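Local atomic coordinates of CELL WALL surface anchor family protein (Streptococcus pneumoniae, PDB entry 2X9Z), a protein that forms the repeating backbone subunit of the pneumococcal pilus, a cell-surface fibre that is probably involved in adhesion. Residues D6-G11 / T17-K22; Y82-V87 / F91-T96; N207-D210 / E214-F217. The protein carries 1 engineered substitution. One frame throughout, in Å; residues are numbered along the deposited sequence.

Contact 1: D6-G11 / T17-K22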
loop_
_atom_site.group_PDB
_atom_site.type_symbol
_atom_site.label_atom_id
_atom_site.label_comp_id
_atom_site.label_asym_id
_atom_site.label_seq_id
_atom_site.Cartn_x
_atom_site.Cartn_y
_atom_site.Cartn_z
ATOM N N ASP A 6 10.159 5.967 1.173
ATOM C CA ASP A 6 10.170 5.594 2.573
ATOM C C ASP A 6 8.889 6.099 3.222
ATOM O O ASP A 6 8.306 7.099 2.780
ATOM C CB ASP A 6 11.384 6.182 3.283
ATOM C CG ASP A 6 11.559 5.623 4.689
ATOM O OD1 ASP A 6 11.239 4.431 4.919
ATOM O OD2 ASP A 6 12.017 6.378 5.570
ATOM N N LYS A 7 8.447 5.392 4.252
ATOM C CA LYS A 7 7.307 5.816 5.033
ATOM C C LYS A 7 7.678 5.802 6.505
ATOM O O LYS A 7 8.271 4.841 6.993
ATOM C CB LYS A 7 6.123 4.889 4.811
ATOM C CG LYS A 7 4.947 5.301 5.643
ATOM C CD LYS A 7 3.803 4.358 5.535
ATOM C CE LYS A 7 2.657 4.952 6.304
ATOM N NZ LYS A 7 1.408 4.294 5.941
ATOM N N ASP A 8 7.323 6.862 7.220
ATOM C CA ASP A 8 7.601 6.903 8.649
ATOM C C ASP A 8 6.733 7.970 9.303
ATOM O O ASP A 8 5.891 8.591 8.651
ATOM C CB ASP A 8 9.094 7.196 8.880
ATOM C CG ASP A 8 9.648 6.540 10.142
ATOM O OD1 ASP A 8 8.892 6.328 11.116
ATOM O OD2 ASP A 8 10.860 6.234 10.154
ATOM N N PHE A 9 6.933 8.169 10.594
ATOM C CA PHE A 9 6.254 9.254 11.284
ATOM C C PHE A 9 6.813 10.597 10.826
ATOM O O PHE A 9 7.884 10.660 10.214
ATOM C CB PHE A 9 6.395 9.074 12.795
ATOM C CG PHE A 9 5.899 7.744 13.277
ATOM C CD1 PHE A 9 6.765 6.818 13.841
ATOM C CD2 PHE A 9 4.563 7.405 13.128
ATOM C CE1 PHE A 9 6.298 5.582 14.259
ATOM C CE2 PHE A 9 4.093 6.174 13.557
ATOM C CZ PHE A 9 4.969 5.259 14.120
ATOM N N LYS A 10 6.068 11.664 11.098
ATOM C CA LYS A 10 6.459 13.015 10.701
ATOM C C LYS A 10 7.922 13.321 11.028
ATOM O O LYS A 10 8.370 13.126 12.163
ATOM C CB LYS A 10 5.541 14.047 11.365
ATOM C CG LYS A 10 5.956 15.491 11.147
ATOM C CD LYS A 10 4.892 16.434 11.690
ATOM C CE LYS A 10 5.226 17.885 11.396
ATOM N NZ LYS A 10 6.467 18.314 12.094
ATOM N N GLY A 11 8.664 13.784 10.022
ATOM C CA GLY A 11 10.041 14.206 10.210
ATOM C C GLY A 11 11.082 13.104 10.124
ATOM O O GLY A 11 12.279 13.374 10.233
ATOM N N THR A 17 18.207 6.847 3.540
ATOM C CA THR A 17 18.640 6.271 4.804
ATOM C C THR A 17 17.442 6.091 5.722
ATOM O O THR A 17 17.175 6.942 6.573
ATOM C CB THR A 17 19.668 7.179 5.500
ATOM O OG1 THR A 17 20.712 7.515 4.578
ATOM C CG2 THR A 17 20.263 6.482 6.720
ATOM N N PRO A 18 16.703 4.988 5.546
ATOM C CA PRO A 18 15.523 4.773 6.388
ATOM C C PRO A 18 15.898 4.690 7.869
ATOM O O PRO A 18 17.024 4.317 8.213
ATOM C CB PRO A 18 14.968 3.439 5.882
ATOM C CG PRO A 18 15.478 3.322 4.484
ATOM C CD PRO A 18 16.837 3.959 4.501
ATOM N N ARG A 19 14.955 5.042 8.736
ATOM C CA ARG A 19 15.217 5.143 10.165
ATOM C C ARG A 19 15.639 3.806 10.766
ATOM O O ARG A 19 14.929 2.805 10.647
ATOM C CB ARG A 19 13.992 5.699 10.890
ATOM C CG ARG A 19 14.211 5.868 12.375
ATOM C CD ARG A 19 13.125 6.698 13.004
ATOM N NE ARG A 19 11.788 6.150 12.803
ATOM C CZ ARG A 19 11.147 5.387 13.685
ATOM N NH1 ARG A 19 11.738 5.050 14.828
ATOM N NH2 ARG A 19 9.914 4.961 13.420
ATOM N N VAL A 20 16.795 3.811 11.422
ATOM C CA VAL A 20 17.460 2.591 11.864
ATOM C C VAL A 20 16.657 1.791 12.895
ATOM O O VAL A 20 16.764 0.565 12.956
ATOM C CB VAL A 20 18.865 2.916 12.434
ATOM C CG1 VAL A 20 18.747 3.604 13.780
ATOM C CG2 VAL A 20 19.706 1.663 12.564
ATOM N N ASP A 21 15.852 2.475 13.702
ATOM C CA ASP A 21 15.090 1.791 14.753
ATOM C C ASP A 21 13.592 1.722 14.468
ATOM O O ASP A 21 12.788 1.569 15.383
ATOM C CB ASP A 21 15.349 2.423 16.132
ATOM C CG ASP A 21 14.847 3.853 16.233
ATOM O OD1 ASP A 21 14.613 4.491 15.187
ATOM O OD2 ASP A 21 14.682 4.343 17.366
ATOM N N LYS A 22 13.213 1.817 13.196
ATOM C CA LYS A 22 11.792 1.896 12.870
ATOM C C LYS A 22 11.051 0.586 13.149
ATOM O O LYS A 22 9.824 0.580 13.257
ATOM C CB LYS A 22 11.580 2.363 11.426
ATOM C CG LYS A 22 11.900 1.333 10.381
ATOM C CD LYS A 22 11.844 1.938 8.993
ATOM C CE LYS A 22 10.450 2.436 8.652
ATOM N NZ LYS A 22 10.435 2.998 7.264
HETATM O O HOH W 1 12.189 5.201 7.983
#

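Contact 2: Y82-V87 / F91-T96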
loop_
_atom_site.group_PDB
_atom_site.type_symbol
_atom_site.label_atom_id
_atom_site.label_comp_id
_atom_site.label_asym_id
_atom_site.label_seq_id
_atom_site.Cartn_x
_atom_site.Cartn_y
_atom_site.Cartn_z
ATOM N N TYR A 82 -3.440 16.549 -8.856
ATOM C CA TYR A 82 -3.576 15.203 -8.314
ATOM C C TYR A 82 -5.039 14.872 -8.062
ATOM O O TYR A 82 -5.879 15.768 -7.986
ATOM C CB TYR A 82 -2.769 15.043 -7.013
ATOM C CG TYR A 82 -3.231 15.918 -5.867
ATOM C CD1 TYR A 82 -2.841 17.249 -5.782
ATOM C CD2 TYR A 82 -4.032 15.404 -4.851
ATOM C CE1 TYR A 82 -3.251 18.050 -4.731
ATOM C CE2 TYR A 82 -4.452 16.198 -3.797
ATOM C CZ TYR A 82 -4.056 17.521 -3.740
ATOM O OH TYR A 82 -4.465 18.308 -2.692
ATOM N N ALA A 83 -5.328 13.578 -7.941
ATOM C CA ALA A 83 -6.653 13.090 -7.607
ATOM C C ALA A 83 -6.521 12.235 -6.362
ATOM O O ALA A 83 -5.798 11.236 -6.359
ATOM C CB ALA A 83 -7.224 12.270 -8.748
ATOM N N LEU A 84 -7.207 12.648 -5.304
ATOM C CA LEU A 84 -7.173 11.972 -4.018
ATOM C C LEU A 84 -8.520 11.309 -3.755
ATOM O O LEU A 84 -9.566 11.945 -3.899
ATOM C CB LEU A 84 -6.892 12.996 -2.914
ATOM C CG LEU A 84 -6.967 12.508 -1.466
ATOM C CD1 LEU A 84 -5.860 11.500 -1.192
ATOM C CD2 LEU A 84 -6.871 13.674 -0.505
ATOM N N THR A 85 -8.486 10.044 -3.353
ATOM C CA THR A 85 -9.686 9.341 -2.925
ATOM C C THR A 85 -9.440 8.802 -1.527
ATOM O O THR A 85 -8.494 8.044 -1.301
ATOM C CB THR A 85 -10.031 8.173 -3.859
ATOM O OG1 THR A 85 -10.129 8.650 -5.207
ATOM C CG2 THR A 85 -11.363 7.545 -3.457
ATOM N N GLU A 86 -10.291 9.212 -0.594
ATOM C CA GLU A 86 -10.170 8.825 0.798
ATOM C C GLU A 86 -11.282 7.863 1.163
ATOM O O GLU A 86 -12.453 8.088 0.838
ATOM C CB GLU A 86 -10.232 10.074 1.678
ATOM C CG GLU A 86 -9.019 10.975 1.518
ATOM C CD GLU A 86 -9.153 12.284 2.275
ATOM O OE1 GLU A 86 -9.894 13.181 1.813
ATOM O OE2 GLU A 86 -8.512 12.420 3.331
ATOM N N VAL A 87 -10.905 6.789 1.845
ATOM C CA VAL A 87 -11.864 5.817 2.349
ATOM C C VAL A 87 -11.622 5.608 3.841
ATOM O O VAL A 87 -10.724 6.223 4.430
ATOM C CB VAL A 87 -11.787 4.480 1.577
ATOM C CG1 VAL A 87 -12.183 4.691 0.122
ATOM C CG2 VAL A 87 -10.388 3.882 1.672
ATOM N N PHE A 91 -6.203 5.846 1.801
ATOM C CA PHE A 91 -6.403 6.713 0.658
ATOM C C PHE A 91 -5.578 6.274 -0.537
ATOM O O PHE A 91 -4.645 5.465 -0.412
ATOM C CB PHE A 91 -6.051 8.158 1.018
ATOM C CG PHE A 91 -4.590 8.364 1.323
ATOM C CD1 PHE A 91 -3.685 8.692 0.314
ATOM C CD2 PHE A 91 -4.115 8.219 2.619
ATOM C CE1 PHE A 91 -2.334 8.871 0.601
ATOM C CE2 PHE A 91 -2.768 8.404 2.905
ATOM C CZ PHE A 91 -1.879 8.731 1.896
ATOM N N ASP A 92 -5.934 6.820 -1.692
ATOM C CA ASP A 92 -5.162 6.661 -2.916
ATOM C C ASP A 92 -4.976 8.048 -3.510
ATOM O O ASP A 92 -5.926 8.829 -3.570
ATOM C CB ASP A 92 -5.910 5.765 -3.903
ATOM C CG ASP A 92 -6.081 4.353 -3.393
ATOM O OD1 ASP A 92 -5.291 3.496 -3.816
ATOM O OD2 ASP A 92 -6.998 4.095 -2.576
ATOM N N LEU A 93 -3.751 8.361 -3.925
ATOM C CA LEU A 93 -3.424 9.684 -4.452
ATOM C C LEU A 93 -2.660 9.472 -5.748
ATOM O O LEU A 93 -1.613 8.828 -5.752
ATOM C CB LEU A 93 -2.576 10.489 -3.456
ATOM C CG LEU A 93 -2.341 11.977 -3.773
ATOM C CD1 LEU A 93 -1.978 12.751 -2.510
ATOM C CD2 LEU A 93 -1.276 12.194 -4.850
ATOM N N LYS A 94 -3.190 9.994 -6.848
ATOM C CA LYS A 94 -2.549 9.817 -8.137
ATOM C C LYS A 94 -2.290 11.169 -8.786
ATOM O O LYS A 94 -3.118 12.081 -8.700
ATOM C CB LYS A 94 -3.429 8.968 -9.047
ATOM C CG LYS A 94 -4.709 9.641 -9.492
ATOM C CD LYS A 94 -5.303 8.926 -10.685
ATOM C CE LYS A 94 -5.592 9.897 -11.806
ATOM N NZ LYS A 94 -5.955 9.178 -13.053
ATOM N N LEU A 95 -1.139 11.310 -9.432
ATOM C CA LEU A 95 -0.865 12.545 -10.154
ATOM C C LEU A 95 -1.679 12.592 -11.449
ATOM O O LEU A 95 -1.787 11.590 -12.162
ATOM C CB LEU A 95 0.626 12.688 -10.463
ATOM C CG LEU A 95 1.560 12.748 -9.255
ATOM C CD1 LEU A 95 2.964 13.122 -9.701
ATOM C CD2 LEU A 95 1.054 13.733 -8.200
ATOM N N THR A 96 -2.267 13.750 -11.741
ATOM C CA THR A 96 -2.911 13.974 -13.033
ATOM C C THR A 96 -1.831 14.321 -14.051
ATOM O O THR A 96 -0.650 14.389 -13.710
ATOM C CB THR A 96 -3.864 15.163 -12.966
ATOM O OG1 THR A 96 -3.105 16.330 -12.642
ATOM C CG2 THR A 96 -4.936 14.944 -11.907
HETATM O O HOH W 2 -9.078 5.279 -1.749
#

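Contact 3: N207-D210 / E214-F217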
loop_
_atom_site.group_PDB
_atom_site.type_symbol
_atom_site.label_atom_id
_atom_site.label_comp_id
_atom_site.label_asym_id
_atom_site.label_seq_id
_atom_site.Cartn_x
_atom_site.Cartn_y
_atom_site.Cartn_z
ATOM N N ASN A 207 -5.980 -21.868 5.972
ATOM C CA ASN A 207 -6.781 -22.263 7.122
ATOM C C ASN A 207 -6.022 -22.034 8.426
ATOM O O ASN A 207 -4.816 -21.788 8.411
ATOM C CB ASN A 207 -7.183 -23.738 7.011
ATOM C CG ASN A 207 -7.508 -24.158 5.583
ATOM O OD1 ASN A 207 -6.762 -24.921 4.966
ATOM N ND2 ASN A 207 -8.631 -23.678 5.061
ATOM N N GLY A 208 -6.734 -22.098 9.548
ATOM C CA GLY A 208 -6.103 -22.112 10.856
ATOM C C GLY A 208 -5.545 -20.784 11.333
ATOM O O GLY A 208 -4.628 -20.755 12.158
ATOM N N LEU A 209 -6.108 -19.690 10.828
ATOM C CA LEU A 209 -5.652 -18.348 11.174
ATOM C C LEU A 209 -6.365 -17.807 12.411
ATOM O O LEU A 209 -7.357 -18.377 12.870
ATOM C CB LEU A 209 -5.846 -17.398 9.983
ATOM C CG LEU A 209 -5.054 -17.766 8.727
ATOM C CD1 LEU A 209 -5.546 -16.999 7.506
ATOM C CD2 LEU A 209 -3.572 -17.528 8.970
ATOM N N ASP A 210 -5.848 -16.710 12.954
ATOM C CA ASP A 210 -6.449 -16.072 14.120
ATOM C C ASP A 210 -7.554 -15.130 13.658
ATOM O O ASP A 210 -7.293 -14.162 12.949
ATOM C CB ASP A 210 -5.379 -15.318 14.913
ATOM C CG ASP A 210 -5.954 -14.495 16.055
ATOM O OD1 ASP A 210 -7.163 -14.611 16.347
ATOM O OD2 ASP A 210 -5.186 -13.725 16.664
ATOM N N GLU A 214 -5.592 -9.153 11.629
ATOM C CA GLU A 214 -5.667 -8.736 10.230
ATOM C C GLU A 214 -4.449 -9.203 9.461
ATOM O O GLU A 214 -3.322 -9.048 9.928
ATOM C CB GLU A 214 -5.778 -7.219 10.130
ATOM C CG GLU A 214 -7.125 -6.694 10.528
ATOM C CD GLU A 214 -7.221 -5.205 10.328
ATOM O OE1 GLU A 214 -6.678 -4.463 11.165
ATOM O OE2 GLU A 214 -7.818 -4.778 9.325
ATOM N N TYR A 215 -4.690 -9.765 8.276
ATOM C CA TYR A 215 -3.625 -10.249 7.412
ATOM C C TYR A 215 -3.738 -9.605 6.040
ATOM O O TYR A 215 -4.749 -8.991 5.709
ATOM C CB TYR A 215 -3.725 -11.764 7.222
ATOM C CG TYR A 215 -3.682 -12.587 8.489
ATOM C CD1 TYR A 215 -2.487 -13.120 8.952
ATOM C CD2 TYR A 215 -4.842 -12.858 9.200
ATOM C CE1 TYR A 215 -2.447 -13.885 10.107
ATOM C CE2 TYR A 215 -4.814 -13.622 10.353
ATOM C CZ TYR A 215 -3.613 -14.137 10.801
ATOM O OH TYR A 215 -3.580 -14.902 11.943
ATOM N N LYS A 216 -2.695 -9.759 5.238
ATOM C CA LYS A 216 -2.721 -9.263 3.868
ATOM C C LYS A 216 -2.003 -10.266 2.975
ATOM O O LYS A 216 -0.968 -10.805 3.363
ATOM C CB LYS A 216 -2.052 -7.884 3.779
ATOM C CG LYS A 216 -0.620 -7.833 4.313
ATOM C CD LYS A 216 -0.038 -6.409 4.325
ATOM C CE LYS A 216 1.418 -6.415 4.788
ATOM N NZ LYS A 216 1.993 -5.050 4.941
ATOM N N PHE A 217 -2.558 -10.533 1.790
ATOM C CA PHE A 217 -1.836 -11.291 0.772
ATOM C C PHE A 217 -1.024 -10.292 -0.043
ATOM O O PHE A 217 -1.597 -9.400 -0.685
ATOM C CB PHE A 217 -2.780 -12.032 -0.186
ATOM C CG PHE A 217 -3.460 -13.233 0.409
ATOM C CD1 PHE A 217 -2.787 -14.441 0.557
ATOM C CD2 PHE A 217 -4.796 -13.170 0.774
ATOM C CE1 PHE A 217 -3.430 -15.554 1.083
ATOM C CE2 PHE A 217 -5.443 -14.275 1.296
ATOM C CZ PHE A 217 -4.761 -15.467 1.456
#

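Contact 1: D6-G11 / T17-K22
R19 leaves its backbone with CG opposite N (chi1 -178°) and then bends about CG-CD (chi3 58°), which turns the NE side of its guanidinium toward D8; K22 bends at chi3 as well and carries its ammonium group back to D6. R19 belongs to a salt-bridge network with D8 and D21, and K22 makes a separate bridge to D6; together they join strand 4-9, an edge strand of an antiparallel sheet, to the loop that follows it, where R19 to K22 form a type I turn. R19 grips D8 side-on with two bonds, NE to OD2 at 2.8 Å and NH2 to OD1 at 2.9 Å, the carboxylate and guanidinium planes being 35° apart. D8 OD1 also accepts the F9 backbone N, so the carboxylate is fixed from its own strand too. NH1 of R19 reaches D21 OD1 at 3.0 Å. K22 NZ bridges to D6 OD1 and donates to K7 O, each at 2.9 Å, with T254 as a further partner. D6 OD2 meanwhile accepts from the backbone of N14, within the loop. On the other side of the strand, K7 is covalently joined to N132 in an intramolecular isopeptide bond, and its NZ also hydrogen-bonds to D55. Between the charged groups sits one water with four bonds: it donates to D6 OD2 and D8 OD2 and accepts from K22 NZ and from R19 N, the last at 2.9 Å.

Contact 2: Y82-V87 / F91-T96
Residues Y82-V87 and F91-T96 pair as the two arms of an antiparallel beta hairpin, which forms one margin of a six-stranded mixed sheet in the Cna-B-like pilin domain. The short strand axes run 169° apart, and strand 90-95 is the inner arm, bonded on its other side to strand 50-57. Two hydrogen-bonded pairs hold the hairpin: A83 with K94 and T85 with D92, each linked by a bond in both directions. A83 N to K94 O and T85 N to D92 O are both 2.8 Å long and lie close to the carbonyl axes. In the non-hydrogen-bonded pairs the backbones come nearer, and CA-H groups meet carbonyls, as where F91 CA stands 3.2 Å from T85 O.

Y82, L84, F91, L93 and L95 share the face that packs toward the interior, where Y82 and L84 also touch strand 61-72. With chi1 at 64°, Y82 sets its ring obliquely beside L93, Y82 CD2 4.0 Å from L93 CG, while Y82 CB lies 3.9 Å from L93 CD2. L84 CD1 fits between neighbours of the other arm, 3.9 Å from F91 CD1 and 4.1 Å from L93 CB. The F91 ring itself runs deeper, meeting Y116 edge-to-face. On the reverse face the chemistry is largely polar: D92 bonds to S54 and forms a salt bridge with R56, while A83 CB rests on the aliphatic part of K94. There a water donates both to T85 O and to D92 OD2, the bond to the main-chain oxygen measuring 2.9 Å.

Contact 3: N207-D210 / E214-F217
The Y215 ring has a methyl group of L209 over one face and the carbonyl oxygen of D210 at its edge, in the ring plane. The bond between Y215 OH and the backbone N of D210, five residues earlier, makes this a tyrosine corner, set at the start of an antiparallel strand; the ring contacts add to it. The loop carries the chain from strand 203-206, which belongs to a four-stranded mixed sheet, to strand 215-219 of a separate three-stranded antiparallel sheet, within the second Cna-B-like region of the pilin.

Y215 projects from its strand with CG beside its own backbone N (chi1 -58°), pointing the ring at the loop. D210 N donates to Y215 OH over 3.1 Å with an N-H...O angle of 161°, so a main-chain amide of the turn is satisfied by a side chain from the next strand. L209 CD2 stands 4.2 Å from the ring centroid and 26° off the normal, a CH-pi contact, and lies toward the hydroxyl end, 3.9 Å from Y215 CZ. L209 CB takes up a position near the same end, 3.9 Å from Y215 CE2. Both residues also pack on P153, L159 and L183, which ties the corner into the apolar layer between the sheets.

D210 directs its carboxylate into the turn instead, OD1 accepting from N212 N in an Asx turn and OD2 bonding to T213 OG1. The backbone of D210 faces the tyrosine, with D210 O 3.6 Å from Y215 CE2.

How the contacts relate
The three contacts lie in series along the chain and do not touch one another. Contact 1 is largely buried yet is held by charge, joining strand 4-9 to the loop after it. Contact 2, partly buried at the margin of its sheet, joins neighbouring strands through main-chain bonds, with an apolar inner face and a more polar outer one. Contact 3 is smaller and partly buried, relying on a single aromatic side chain to tie a loop to its following strand. Contacts 2 and 3 lie on opposite sides of the chain's centre, about 28 Å apart between centres, and in different Cna-B-like regions. D55 relates contacts 1 and 2: its backbone bonds to F91 and its OD1 accepts from K7 NZ.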